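Side-chain contact in uncharacterized protein (Borrelia turicatae, PDB 5VJ4), which is of unknown function but is a putative surface protein of relapsing fever spirochetes, and probably binds lipid: residues K194-D199 with G203-D208. Numbering follows the deposited sequence.
Sequences KGIGYD and GSIGTD. With SO4 (sulfate ion), chain D; SO4 (sulfate ion), chain F.
The carbonyl of Asp199, in the last turn of helix 176-201, receives the chain as it doubles back. Ile205 N donates to Asp199 O at 3.2 Å, nearly straight at 159° but from well above the carbonyl plane, while Ser204 N adds a weak, bent bond to the same oxygen. Gly203 suits the reversal because its positive phi of 86° would jam a side chain against the preceding carbonyl.

Beside these bonds, Ile205 lays its CG1 branch against the CB of Asp199 (3.9 Å) and carries CD1 on to CG2 of Ile196, also at 3.9 Å. Set between the backbone N and carbonyl carbon (chi1 57°), this longer branch turns to the helix; an aliphatic suits the place, meeting carbon on both side chains.

Gly206 is the N-cap of helix 207-214, whose first N-H groups lack helical carbonyl partners and would tend to attract anions. Gly206 N reaches O4 of the chain D sulfate at 2.7 Å; Thr207 grips O2 of the chain F sulfate with both N and OG1. Both ions probably come from the crystallisation liquor.

The contact joins helix 176-201 to the N-terminus of helix 207-214; Phe200 and Phe210 extend the isoleucine packing, and Thr207 rests on helix 145-171.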
ATOM      1  N   LYS A 194      11.140  -2.538 -11.888  1.00 48.05           N
ATOM      2  CA  LYS A 194      11.006  -3.958 -12.259  1.00 39.18           C
ATOM      3  C   LYS A 194       9.548  -4.314 -12.536  1.00 48.15           C
ATOM      4  O   LYS A 194       9.274  -5.081 -13.456  1.00 62.51           O
ATOM      5  CB  LYS A 194      11.658  -4.881 -11.248  1.00 41.66           C
ATOM      6  CG  LYS A 194      13.189  -4.740 -11.211  1.00 46.05           C
ATOM      7  CD  LYS A 194      13.740  -4.861  -9.799  1.00 57.73           C
ATOM      8  CE  LYS A 194      15.077  -5.599  -9.727  1.00 88.32           C
ATOM      9  NZ  LYS A 194      16.239  -4.908 -10.354  1.00 74.14           N
ATOM     10  N   GLY A 195       8.611  -3.712 -11.803  1.00 45.93           N
ATOM     11  CA  GLY A 195       7.172  -3.857 -12.102  1.00 38.45           C
ATOM     12  C   GLY A 195       6.798  -3.453 -13.517  1.00 38.84           C
ATOM     13  O   GLY A 195       6.058  -4.152 -14.225  1.00 38.35           O
ATOM     14  N   ILE A 196       7.334  -2.329 -13.958  1.00 43.10           N
ATOM     15  CA  ILE A 196       7.095  -1.895 -15.335  1.00 51.84           C
ATOM     16  C   ILE A 196       7.713  -2.940 -16.243  1.00 60.03           C
ATOM     17  O   ILE A 196       7.049  -3.411 -17.183  1.00 57.22           O
ATOM     18  CB  ILE A 196       7.669  -0.498 -15.609  1.00 54.90           C
ATOM     19  CG1 ILE A 196       7.108   0.476 -14.577  1.00 49.58           C
ATOM     20  CG2 ILE A 196       7.372  -0.062 -17.036  1.00 45.38           C
ATOM     21  CD1 ILE A 196       7.721   1.848 -14.569  1.00 74.73           C
ATOM     22  N   GLY A 197       8.950  -3.340 -15.922  1.00 46.72           N
ATOM     23  CA  GLY A 197       9.581  -4.504 -16.572  1.00 43.96           C
ATOM     24  C   GLY A 197       8.560  -5.637 -16.723  1.00 51.00           C
ATOM     25  O   GLY A 197       8.168  -5.999 -17.864  1.00 39.02           O
ATOM     26  N   TYR A 198       8.079  -6.130 -15.575  1.00 39.19           N
ATOM     27  CA  TYR A 198       7.088  -7.198 -15.550  1.00 40.31           C
ATOM     28  C   TYR A 198       5.914  -6.931 -16.492  1.00 40.44           C
ATOM     29  O   TYR A 198       5.648  -7.728 -17.388  1.00 47.47           O
ATOM     30  CB  TYR A 198       6.625  -7.465 -14.126  1.00 46.40           C
ATOM     31  CG  TYR A 198       5.690  -8.654 -13.971  1.00 54.55           C
ATOM     32  CD1 TYR A 198       4.364  -8.581 -14.426  1.00 38.60           C
ATOM     33  CD2 TYR A 198       6.109  -9.842 -13.307  1.00 56.60           C
ATOM     34  CE1 TYR A 198       3.490  -9.664 -14.287  1.00 54.22           C
ATOM     35  CE2 TYR A 198       5.232 -10.929 -13.147  1.00 47.36           C
ATOM     36  CZ  TYR A 198       3.920 -10.825 -13.652  1.00 51.81           C
ATOM     37  OH  TYR A 198       3.002 -11.846 -13.566  1.00 62.11           O
ATOM     38  N   ASP A 199       5.236  -5.804 -16.336  1.00 48.66           N
ATOM     39  CA  ASP A 199       4.037  -5.593 -17.146  1.00 58.11           C
ATOM     40  C   ASP A 199       4.387  -5.705 -18.610  1.00 51.65           C
ATOM     41  O   ASP A 199       3.592  -6.228 -19.409  1.00 53.10           O
ATOM     42  CB  ASP A 199       3.350  -4.260 -16.852  1.00 69.79           C
ATOM     43  CG  ASP A 199       2.667  -4.221 -15.485  1.00 69.39           C
ATOM     44  OD1 ASP A 199       2.260  -5.276 -14.951  1.00 95.97           O
ATOM     45  OD2 ASP A 199       2.528  -3.105 -14.941  1.00 82.50           O
ATOM     46  N   GLY A 203       3.372  -8.737 -21.416  1.00 54.72           N
ATOM     47  CA  GLY A 203       2.466  -8.255 -22.470  1.00 44.18           C
ATOM     48  C   GLY A 203       1.370  -7.287 -22.086  1.00 60.83           C
ATOM     49  O   GLY A 203       0.620  -6.867 -22.972  1.00 78.33           O
ATOM     50  N   SER A 204       1.276  -6.900 -20.804  1.00 52.27           N
ATOM     51  CA  SER A 204       0.240  -5.922 -20.372  1.00 54.37           C
ATOM     52  C   SER A 204       0.515  -4.500 -20.904  1.00 59.39           C
ATOM     53  O   SER A 204      -0.408  -3.730 -21.116  1.00 63.13           O
ATOM     54  CB  SER A 204       0.093  -5.863 -18.862  1.00 47.94           C
ATOM     55  OG  SER A 204       0.317  -7.108 -18.265  1.00 85.63           O
ATOM     56  N   ILE A 205       1.781  -4.152 -21.098  1.00 51.99           N
ATOM     57  CA  ILE A 205       2.097  -2.921 -21.815  1.00 65.83           C
ATOM     58  C   ILE A 205       3.047  -3.195 -22.952  1.00 62.57           C
ATOM     59  O   ILE A 205       3.835  -4.145 -22.889  1.00 68.36           O
ATOM     60  CB  ILE A 205       2.667  -1.818 -20.898  1.00 51.64           C
ATOM     61  CG1 ILE A 205       3.918  -2.300 -20.175  1.00 41.65           C
ATOM     62  CG2 ILE A 205       1.620  -1.392 -19.892  1.00 40.97           C
ATOM     63  CD1 ILE A 205       4.817  -1.185 -19.705  1.00 42.55           C
ATOM     64  N   GLY A 206       2.967  -2.351 -23.974  1.00 47.77           N
ATOM     65  CA  GLY A 206       3.881  -2.412 -25.105  1.00 50.56           C
ATOM     66  C   GLY A 206       5.159  -1.582 -24.974  1.00 51.66           C
ATOM     67  O   GLY A 206       5.440  -1.027 -23.932  1.00 58.74           O
ATOM     68  N   THR A 207       5.924  -1.501 -26.054  1.00 70.46           N
ATOM     69  CA  THR A 207       7.179  -0.770 -26.075  1.00 66.11           C
ATOM     70  C   THR A 207       7.008   0.728 -25.801  1.00 70.33           C
ATOM     71  O   THR A 207       7.797   1.292 -25.033  1.00 62.34           O
ATOM     72  CB  THR A 207       7.898  -0.966 -27.411  1.00 72.86           C
ATOM     73  OG1 THR A 207       7.018  -0.606 -28.492  1.00 78.34           O
ATOM     74  CG2 THR A 207       8.317  -2.404 -27.548  1.00 63.81           C
ATOM     75  N   ASP A 208       5.979   1.352 -26.389  1.00 61.14           N
ATOM     76  CA  ASP A 208       5.752   2.789 -26.189  1.00 55.50           C
ATOM     77  C   ASP A 208       5.548   3.130 -24.718  1.00 73.22           C
ATOM     78  O   ASP A 208       6.180   4.062 -24.202  1.00 65.65           O
ATOM     79  CB  ASP A 208       4.548   3.291 -26.965  1.00 71.26           C
ATOM     80  CG  ASP A 208       4.587   2.906 -28.407  1.00 81.98           C
ATOM     81  OD1 ASP A 208       5.525   3.362 -29.107  1.00 62.34           O
ATOM     82  OD2 ASP A 208       3.670   2.160 -28.828  1.00 79.65           O
TER
HETATM   83  S   SO4 D 502       1.424   0.572 -25.277  1.00 63.47           S
HETATM   84  O1  SO4 D 502       0.357   0.057 -26.196  1.00 71.39           O
HETATM   85  O2  SO4 D 502       1.208   2.029 -25.075  1.00 84.13           O
HETATM   86  O3  SO4 D 502       2.816   0.458 -25.788  1.00 67.68           O
HETATM   87  O4  SO4 D 502       1.311  -0.228 -24.028  1.00 89.30           O
HETATM   88  S   SO4 F 504       4.452  -3.379 -28.925  0.95108.06           S
HETATM   89  O1  SO4 F 504       3.345  -3.461 -29.900  0.95 87.88           O
HETATM   90  O2  SO4 F 504       4.478  -2.029 -28.315  0.95126.81           O
HETATM   91  O3  SO4 F 504       5.781  -3.509 -29.565  0.95 79.21           O
HETATM   92  O4  SO4 F 504       4.175  -4.469 -27.949  0.95 72.69           O